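Local coordinates for probable oxidoreductase (Mycobacterium abscessus, PDB 4EYE), which is probably an oxidoreductase of the quinone oxidoreductase-like branch of the medium-chain dehydrogenases, its exact substrate and reaction not established, at residues 292-295 with 296-299; 131-134 with 135-138; 92-95 with 96-99. One frame throughout, in Å; residues are numbered along the deposited sequence.

Interaction 1 of 3, residues 292-295 with 296-299; sequences DYLY and ETQA
Glu-296 slants across one flank of the Tyr-293 ring, with the carboxylate tilted 63° against the ring plane and OE2 lying 3.5 Å from Tyr-293 CE1. CG is anti to the backbone N (chi1 -165°), and the extended chain beyond it brings the carboxylate beside CE1, with OE1 turned towards the hydroxyl end. There a water bridges the pair: it sits in the ring plane, 2.6 Å from Tyr-293 OH, and donates to Glu-296 OE1 over 2.8 Å. Thr-297 approaches obliquely from the same side of the ring plane but at the CD2/CE2 flank, its methyl CG2 3.2 Å from Tyr-293 CE2 and the two side chains crossing at about a right angle; Arg-153 adds a cation-pi contact to the ring. This is the N-terminal part of helix 293-306, packed on helices 283-289 and 143-154. The backbone N of Thr-297 donates to Tyr-293 O at 3.0 Å, an i to i+4 bond. Its OG1 lies 3.0 Å from Leu-294 O and is hydrogen-bonded to His-145 ND1. Gln-298 N continues the helical bonding to Leu-294 O, while its OE1 reaches His-145 weakly. Ala-299 N bonds to Tyr-295 O.

Interaction 2 of 3, residues 131-134 with 135-138; sequences QLDD and AEAV
Glu-136 folds back over the start of its own helix to meet Asp-133. CB lies 3.5 Å from Asp-133 OD1 and also faces the backbone O of Asp-133. CG, set beside the backbone N of Glu-136 and anti to its carbonyl carbon (chi1 -67°), approaches the same OD1 to 3.4 Å. CD then passes across the Asp-133 carboxylate: the two chains meet at about a right angle, with their carboxylate planes 41° apart. At the tip, OE1 accepts from Asp-133 N at 3.0 Å, on the anti side of the carboxylate and slightly out of its plane. The same oxygen receives a proton from a water that also donates to Gln-131 O, and Leu-132 lies beside it, CD2 at 3.8 Å. From Leu-132 the other branch, CD1, reaches on to Ala-137 CA.

Asp-133 returns the bond. Its OD1 accepts from Glu-136 N at 2.8 Å in a nearly straight line (176°), met almost along the C-O direction. The two carboxylates are close, OD1 to OE1 3.7 Å, which would be costly for two negative groups; the backbone N-H donated to each, the water on OE1 and the salt bridge from Asp-133 OD2 to Arg-316 probably offset this. Arg-104 pairs with Asp-134 OD1 and also donates to Leu-132 O, tying the loop before the helix to strand 104-108. Regular helical bonding follows, Ala-137 N to Asp-133 O at 2.9 Å and Val-138 N to Asp-134 O. The reciprocal side-chain-to-backbone bonds, with Asp-133 as N-cap and Glu-136 three residues on, are a capping box at the N terminus of helix 134-140.

Interaction 3 of 3, residues 92-95 with 96-99; sequences SAPE and GSGI
Pro-94 O is gripped by two donors of Ser-97, the hydroxyl OG at 2.7 Å and the backbone N at 3.3 Å. The first comes in the carbonyl plane, the second from above it. The N-H bond closes a type II beta turn from Pro-94 to Ser-97, part of the loop joining strands 85-92 and 104-108 within the GroES-like domain. Gly-96 takes the third position with positive phi (82°), where a CB would be jammed against Glu-95 O.

Ser-97 OG works in both directions. Held between the backbone N and the carbonyl carbon of its own residue (chi1 59°), it gives its proton to Pro-94 O and accepts from Ile-99 N at 3.2 Å. That second bond closes an ST turn, so one hydroxyl couples two successive turns of the loop.

Farther out, a water donates both to Ala-93 O and to Ile-99 O, bridging the two arms of the loop. The packing is slight and lies at the protein surface. Pro-94 CD rests against Ser-97 OG, while Val-51 of strand 51-55 touches Ala-93, Pro-94 and Ile-99 together. Across the mouth of the loop, Ala-93 CB meets Ile-99 through its CG2 branch at 3.8 Å, and the same methyl lies 3.4 Å from Ile-99 O.

From the N terminus the three contacts come in series, with no nesting or crossing. Interaction 3 closes a turn within the surface loop that leaves strand 85-92 and leads to strand 104-108. Interaction 2 follows, just after strand 125-127, where the loop turns into helix 134-140; its Ala-135 and Val-138 touch Val-339 of strand 337-341, near the C terminus. Interaction 1 lies much later, in the N-terminal part of helix 293-306, and this helix links it to interaction 2: its later residue Val-305 touches Gln-131 and Leu-132. None of the three touches another; centres are about 18 Å apart for 1 and 2, and about 22 Å for 2 and 3.

Interaction 1 of 3, residues 292-295 with 296-299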
ATOM      1  N   ASP A 292     -15.600 -10.313  -4.435  1.00 26.10           N
ATOM      2  CA  ASP A 292     -14.999 -11.643  -4.492  1.00 26.33           C
ATOM      3  C   ASP A 292     -13.614 -11.703  -5.135  1.00 24.82           C
ATOM      4  O   ASP A 292     -12.902 -12.655  -4.914  1.00 24.00           O
ATOM      5  CB  ASP A 292     -15.909 -12.630  -5.206  1.00 27.76           C
ATOM      6  CG  ASP A 292     -17.231 -12.812  -4.487  1.00 29.18           C
ATOM      7  OD1 ASP A 292     -17.374 -12.311  -3.355  1.00 30.89           O
ATOM      8  OD2 ASP A 292     -18.119 -13.463  -5.045  1.00 30.59           O
ATOM      9  N   TYR A 293     -13.214 -10.667  -5.875  1.00 24.32           N
ATOM     10  CA  TYR A 293     -11.860 -10.642  -6.421  1.00 23.61           C
ATOM     11  C   TYR A 293     -10.837 -10.643  -5.284  1.00 23.39           C
ATOM     12  O   TYR A 293      -9.721 -11.169  -5.436  1.00 22.77           O
ATOM     13  CB  TYR A 293     -11.645  -9.502  -7.388  1.00 23.16           C
ATOM     14  CG  TYR A 293     -10.305  -9.583  -8.096  1.00 22.54           C
ATOM     15  CD1 TYR A 293     -10.044 -10.582  -9.043  1.00 22.66           C
ATOM     16  CD2 TYR A 293      -9.308  -8.671  -7.827  1.00 22.11           C
ATOM     17  CE1 TYR A 293      -8.819 -10.633  -9.694  1.00 22.25           C
ATOM     18  CE2 TYR A 293      -8.084  -8.720  -8.467  1.00 21.66           C
ATOM     19  CZ  TYR A 293      -7.850  -9.701  -9.413  1.00 22.14           C
ATOM     20  OH  TYR A 293      -6.608  -9.762 -10.035  1.00 22.53           O
ATOM     21  N   LEU A 294     -11.238 -10.094  -4.137  1.00 23.20           N
ATOM     22  CA  LEU A 294     -10.393 -10.083  -2.967  1.00 23.26           C
ATOM     23  C   LEU A 294      -9.878 -11.471  -2.568  1.00 23.78           C
ATOM     24  O   LEU A 294      -8.764 -11.586  -2.097  1.00 23.14           O
ATOM     25  CB  LEU A 294     -11.135  -9.448  -1.799  1.00 23.02           C
ATOM     26  CG  LEU A 294     -10.315  -9.030  -0.581  1.00 22.81           C
ATOM     27  CD1 LEU A 294      -9.217  -7.982  -0.895  1.00 22.11           C
ATOM     28  CD2 LEU A 294     -11.325  -8.460   0.410  1.00 22.91           C
ATOM     29  N   TYR A 295     -10.678 -12.521  -2.771  1.00 24.98           N
ATOM     30  CA  TYR A 295     -10.214 -13.867  -2.478  1.00 26.16           C
ATOM     31  C   TYR A 295      -9.052 -14.249  -3.383  1.00 24.01           C
ATOM     32  O   TYR A 295      -8.125 -14.929  -2.937  1.00 23.02           O
ATOM     33  CB  TYR A 295     -11.281 -14.950  -2.688  1.00 30.03           C
ATOM     34  CG  TYR A 295     -12.624 -14.797  -2.011  1.00 34.82           C
ATOM     35  CD1 TYR A 295     -12.777 -14.204  -0.753  1.00 37.27           C
ATOM     36  CD2 TYR A 295     -13.778 -15.259  -2.669  1.00 37.71           C
ATOM     37  CE1 TYR A 295     -14.045 -14.097  -0.173  1.00 38.70           C
ATOM     38  CE2 TYR A 295     -15.025 -15.159  -2.095  1.00 40.57           C
ATOM     39  CZ  TYR A 295     -15.159 -14.597  -0.850  1.00 41.56           C
ATOM     40  OH  TYR A 295     -16.452 -14.527  -0.321  1.00 48.63           O
ATOM     41  N   GLU A 296      -9.121 -13.811  -4.631  1.00 22.15           N
ATOM     42  CA  GLU A 296      -8.066 -14.078  -5.612  1.00 21.56           C
ATOM     43  C   GLU A 296      -6.795 -13.294  -5.333  1.00 19.61           C
ATOM     44  O   GLU A 296      -5.726 -13.817  -5.508  1.00 19.11           O
ATOM     45  CB  GLU A 296      -8.528 -13.746  -7.041  1.00 22.54           C
ATOM     46  CG  GLU A 296      -7.605 -14.355  -8.069  1.00 23.92           C
ATOM     47  CD  GLU A 296      -7.939 -14.029  -9.537  1.00 25.05           C
ATOM     48  OE1 GLU A 296      -6.950 -13.766 -10.290  1.00 27.33           O
ATOM     49  OE2 GLU A 296      -9.120 -14.118  -9.914  1.00 24.78           O
ATOM     50  N   THR A 297      -6.903 -12.030  -4.939  1.00 18.14           N
ATOM     51  CA  THR A 297      -5.712 -11.258  -4.626  1.00 17.42           C
ATOM     52  C   THR A 297      -5.027 -11.821  -3.354  1.00 16.92           C
ATOM     53  O   THR A 297      -3.820 -11.938  -3.309  1.00 16.50           O
ATOM     54  CB  THR A 297      -5.963  -9.750  -4.446  1.00 17.24           C
ATOM     55  OG1 THR A 297      -6.904  -9.549  -3.388  1.00 17.46           O
ATOM     56  CG2 THR A 297      -6.507  -9.143  -5.739  1.00 17.30           C
ATOM     57  N   GLN A 298      -5.812 -12.203  -2.358  1.00 16.66           N
ATOM     58  CA  GLN A 298      -5.253 -12.802  -1.129  1.00 16.66           C
ATOM     59  C   GLN A 298      -4.554 -14.154  -1.425  1.00 16.72           C
ATOM     60  O   GLN A 298      -3.452 -14.388  -0.953  1.00 16.59           O
ATOM     61  CB  GLN A 298      -6.349 -13.030  -0.081  1.00 16.90           C
ATOM     62  CG  GLN A 298      -5.847 -13.578   1.241  1.00 17.11           C
ATOM     63  CD  GLN A 298      -5.031 -12.586   2.053  1.00 17.09           C
ATOM     64  OE1 GLN A 298      -4.891 -11.425   1.700  1.00 17.02           O
ATOM     65  NE2 GLN A 298      -4.524 -13.041   3.206  1.00 17.48           N
ATOM     66  N   ALA A 299      -5.189 -14.991  -2.231  1.00 16.75           N
ATOM     67  CA  ALA A 299      -4.606 -16.271  -2.636  1.00 17.03           C
ATOM     68  C   ALA A 299      -3.272 -16.066  -3.394  1.00 16.91           C
ATOM     69  O   ALA A 299      -2.289 -16.742  -3.114  1.00 17.17           O
ATOM     70  CB  ALA A 299      -5.606 -17.126  -3.429  1.00 17.20           C
TER
HETATM   71  O   HOH W   1      -6.247 -11.560 -11.872  1.00 38.00           O

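Interaction 2 of 3, residues 131-134 with 135-138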
ATOM      1  N   GLN A 131       3.594 -17.163   7.371  1.00 20.84           N
ATOM      2  CA  GLN A 131       5.022 -16.862   7.277  1.00 20.94           C
ATOM      3  C   GLN A 131       5.366 -15.434   7.771  1.00 20.16           C
ATOM      4  O   GLN A 131       6.549 -15.122   7.985  1.00 20.35           O
ATOM      5  CB  GLN A 131       5.511 -17.012   5.827  1.00 21.36           C
ATOM      6  CG  GLN A 131       5.391 -18.439   5.274  1.00 22.26           C
ATOM      7  CD  GLN A 131       4.130 -18.673   4.448  1.00 22.08           C
ATOM      8  OE1 GLN A 131       3.135 -17.985   4.586  1.00 21.86           O
ATOM      9  NE2 GLN A 131       4.181 -19.680   3.603  1.00 22.78           N
ATOM     10  N   LEU A 132       4.354 -14.568   7.937  1.00 19.26           N
ATOM     11  CA  LEU A 132       4.583 -13.152   8.191  1.00 18.60           C
ATOM     12  C   LEU A 132       4.346 -12.789   9.635  1.00 18.51           C
ATOM     13  O   LEU A 132       3.416 -13.305  10.309  1.00 18.48           O
ATOM     14  CB  LEU A 132       3.675 -12.274   7.267  1.00 18.14           C
ATOM     15  CG  LEU A 132       3.829 -12.466   5.751  1.00 17.99           C
ATOM     16  CD1 LEU A 132       2.927 -11.453   5.033  1.00 17.66           C
ATOM     17  CD2 LEU A 132       5.280 -12.363   5.287  1.00 17.96           C
ATOM     18  N   ASP A 133       5.123 -11.831  10.129  1.00 18.46           N
ATOM     19  CA  ASP A 133       4.733 -11.195  11.360  1.00 18.47           C
ATOM     20  C   ASP A 133       3.642 -10.123  11.096  1.00 17.99           C
ATOM     21  O   ASP A 133       3.298  -9.875   9.951  1.00 17.54           O
ATOM     22  CB  ASP A 133       5.952 -10.643  12.142  1.00 18.86           C
ATOM     23  CG  ASP A 133       6.547  -9.391  11.549  1.00 18.65           C
ATOM     24  OD1 ASP A 133       5.885  -8.654  10.772  1.00 18.30           O
ATOM     25  OD2 ASP A 133       7.696  -9.105  11.905  1.00 18.98           O
ATOM     26  N   ASP A 134       3.091  -9.535  12.157  1.00 17.89           N
ATOM     27  CA  ASP A 134       1.962  -8.585  12.027  1.00 17.84           C
ATOM     28  C   ASP A 134       2.285  -7.309  11.253  1.00 17.07           C
ATOM     29  O   ASP A 134       1.458  -6.813  10.519  1.00 16.70           O
ATOM     30  CB  ASP A 134       1.331  -8.264  13.402  1.00 18.36           C
ATOM     31  CG  ASP A 134       0.676  -9.480  13.996  1.00 19.36           C
ATOM     32  OD1 ASP A 134       0.323 -10.433  13.263  1.00 20.02           O
ATOM     33  OD2 ASP A 134       0.489  -9.520  15.200  1.00 20.45           O
ATOM     34  N   ALA A 135       3.487  -6.786  11.411  1.00 16.83           N
ATOM     35  CA  ALA A 135       3.932  -5.634  10.588  1.00 16.51           C
ATOM     36  C   ALA A 135       4.015  -5.975   9.084  1.00 16.26           C
ATOM     37  O   ALA A 135       3.575  -5.218   8.221  1.00 15.98           O
ATOM     38  CB  ALA A 135       5.266  -5.117  11.076  1.00 16.67           C
ATOM     39  N   GLU A 136       4.629  -7.109   8.777  1.00 16.34           N
ATOM     40  CA  GLU A 136       4.719  -7.565   7.392  1.00 16.27           C
ATOM     41  C   GLU A 136       3.338  -7.825   6.822  1.00 16.02           C
ATOM     42  O   GLU A 136       3.085  -7.495   5.656  1.00 15.87           O
ATOM     43  CB  GLU A 136       5.603  -8.820   7.302  1.00 16.66           C
ATOM     44  CG  GLU A 136       7.093  -8.582   7.631  1.00 17.00           C
ATOM     45  CD  GLU A 136       7.856  -9.921   7.822  1.00 17.45           C
ATOM     46  OE1 GLU A 136       7.260 -10.929   8.251  1.00 17.61           O
ATOM     47  OE2 GLU A 136       9.028  -9.933   7.447  1.00 17.98           O
ATOM     48  N   ALA A 137       2.445  -8.372   7.646  1.00 16.04           N
ATOM     49  CA  ALA A 137       1.068  -8.650   7.242  1.00 15.95           C
ATOM     50  C   ALA A 137       0.307  -7.352   6.976  1.00 15.78           C
ATOM     51  O   ALA A 137      -0.341  -7.178   5.928  1.00 15.66           O
ATOM     52  CB  ALA A 137       0.329  -9.463   8.290  1.00 16.08           C
ATOM     53  N   VAL A 138       0.420  -6.391   7.892  1.00 15.79           N
ATOM     54  CA  VAL A 138      -0.311  -5.100   7.631  1.00 15.74           C
ATOM     55  C   VAL A 138       0.203  -4.450   6.368  1.00 15.75           C
ATOM     56  O   VAL A 138      -0.571  -3.812   5.594  1.00 15.72           O
ATOM     57  CB  VAL A 138      -0.372  -4.141   8.871  1.00 15.82           C
ATOM     58  CG1 VAL A 138       0.941  -3.340   9.006  1.00 15.81           C
ATOM     59  CG2 VAL A 138      -1.614  -3.214   8.783  1.00 15.89           C
TER
HETATM   60  O   HOH W   2       8.313 -13.361   8.800  1.00 17.43           O

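Interaction 3 of 3, residues 92-95 with 96-99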
ATOM      1  N   SER A  92     -13.394 -10.630  18.990  1.00 22.93           N
ATOM      2  CA  SER A  92     -14.729 -11.168  18.766  1.00 23.33           C
ATOM      3  C   SER A  92     -15.093 -11.145  17.271  1.00 23.76           C
ATOM      4  O   SER A  92     -14.529 -10.347  16.467  1.00 22.71           O
ATOM      5  CB  SER A  92     -15.783 -10.400  19.562  1.00 23.62           C
ATOM      6  OG  SER A  92     -15.842  -9.022  19.185  1.00 22.91           O
ATOM      7  N   ALA A  93     -16.033 -12.024  16.930  1.00 24.33           N
ATOM      8  CA  ALA A  93     -16.494 -12.200  15.559  1.00 25.19           C
ATOM      9  C   ALA A  93     -17.846 -12.941  15.575  1.00 26.74           C
ATOM     10  O   ALA A  93     -18.100 -13.745  16.472  1.00 27.43           O
ATOM     11  CB  ALA A  93     -15.476 -12.962  14.739  1.00 24.88           C
ATOM     12  N   PRO A  94     -18.721 -12.658  14.596  1.00 27.76           N
ATOM     13  CA  PRO A  94     -20.016 -13.334  14.568  1.00 29.38           C
ATOM     14  C   PRO A  94     -19.943 -14.815  14.210  1.00 31.12           C
ATOM     15  O   PRO A  94     -19.018 -15.257  13.504  1.00 29.49           O
ATOM     16  CB  PRO A  94     -20.787 -12.611  13.438  1.00 28.84           C
ATOM     17  CG  PRO A  94     -19.950 -11.468  13.026  1.00 28.28           C
ATOM     18  CD  PRO A  94     -18.531 -11.824  13.411  1.00 27.45           C
ATOM     19  N   GLU A  95     -20.965 -15.555  14.666  1.00 34.92           N
ATOM     20  CA  GLU A  95     -21.172 -16.959  14.311  1.00 36.28           C
ATOM     21  C   GLU A  95     -21.324 -17.066  12.818  1.00 35.78           C
ATOM     22  O   GLU A  95     -22.000 -16.252  12.178  1.00 36.15           O
ATOM     23  CB  GLU A  95     -22.447 -17.493  14.978  1.00 41.30           C
ATOM     24  CG  GLU A  95     -22.438 -17.438  16.492  1.00 43.41           C
ATOM     25  CD  GLU A  95     -21.253 -18.157  17.049  1.00 46.34           C
ATOM     26  OE1 GLU A  95     -21.197 -19.392  16.879  1.00 49.56           O
ATOM     27  OE2 GLU A  95     -20.378 -17.486  17.636  1.00 49.51           O
ATOM     28  N   GLY A  96     -20.674 -18.055  12.240  1.00 34.87           N
ATOM     29  CA  GLY A  96     -20.836 -18.301  10.832  1.00 33.87           C
ATOM     30  C   GLY A  96     -19.997 -17.416   9.927  1.00 33.22           C
ATOM     31  O   GLY A  96     -20.043 -17.595   8.709  1.00 31.66           O
ATOM     32  N   SER A  97     -19.217 -16.479  10.497  1.00 31.61           N
ATOM     33  CA  SER A  97     -18.340 -15.654   9.678  1.00 31.43           C
ATOM     34  C   SER A  97     -17.126 -16.489   9.240  1.00 32.26           C
ATOM     35  O   SER A  97     -16.390 -16.083   8.334  1.00 33.00           O
ATOM     36  CB  SER A  97     -17.848 -14.396  10.427  1.00 30.12           C
ATOM     37  OG  SER A  97     -17.137 -14.729  11.608  1.00 28.77           O
ATOM     38  N   GLY A  98     -16.890 -17.605   9.934  1.00 32.77           N
ATOM     39  CA  GLY A  98     -15.682 -18.400   9.746  1.00 33.12           C
ATOM     40  C   GLY A  98     -14.445 -17.745  10.364  1.00 32.55           C
ATOM     41  O   GLY A  98     -13.332 -18.161  10.077  1.00 34.29           O
ATOM     42  N   ILE A  99     -14.644 -16.710  11.190  1.00 30.18           N
ATOM     43  CA  ILE A  99     -13.568 -16.024  11.885  1.00 28.64           C
ATOM     44  C   ILE A  99     -13.755 -16.299  13.367  1.00 27.93           C
ATOM     45  O   ILE A  99     -14.860 -16.212  13.864  1.00 27.80           O
ATOM     46  CB  ILE A  99     -13.619 -14.487  11.622  1.00 28.13           C
ATOM     47  CG1 ILE A  99     -13.539 -14.170  10.107  1.00 27.99           C
ATOM     48  CG2 ILE A  99     -12.544 -13.797  12.442  1.00 27.03           C
ATOM     49  CD1 ILE A  99     -14.118 -12.800   9.721  1.00 27.73           C
TER
HETATM   50  O   HOH W   3     -16.694 -16.181  16.231  1.00 43.23           O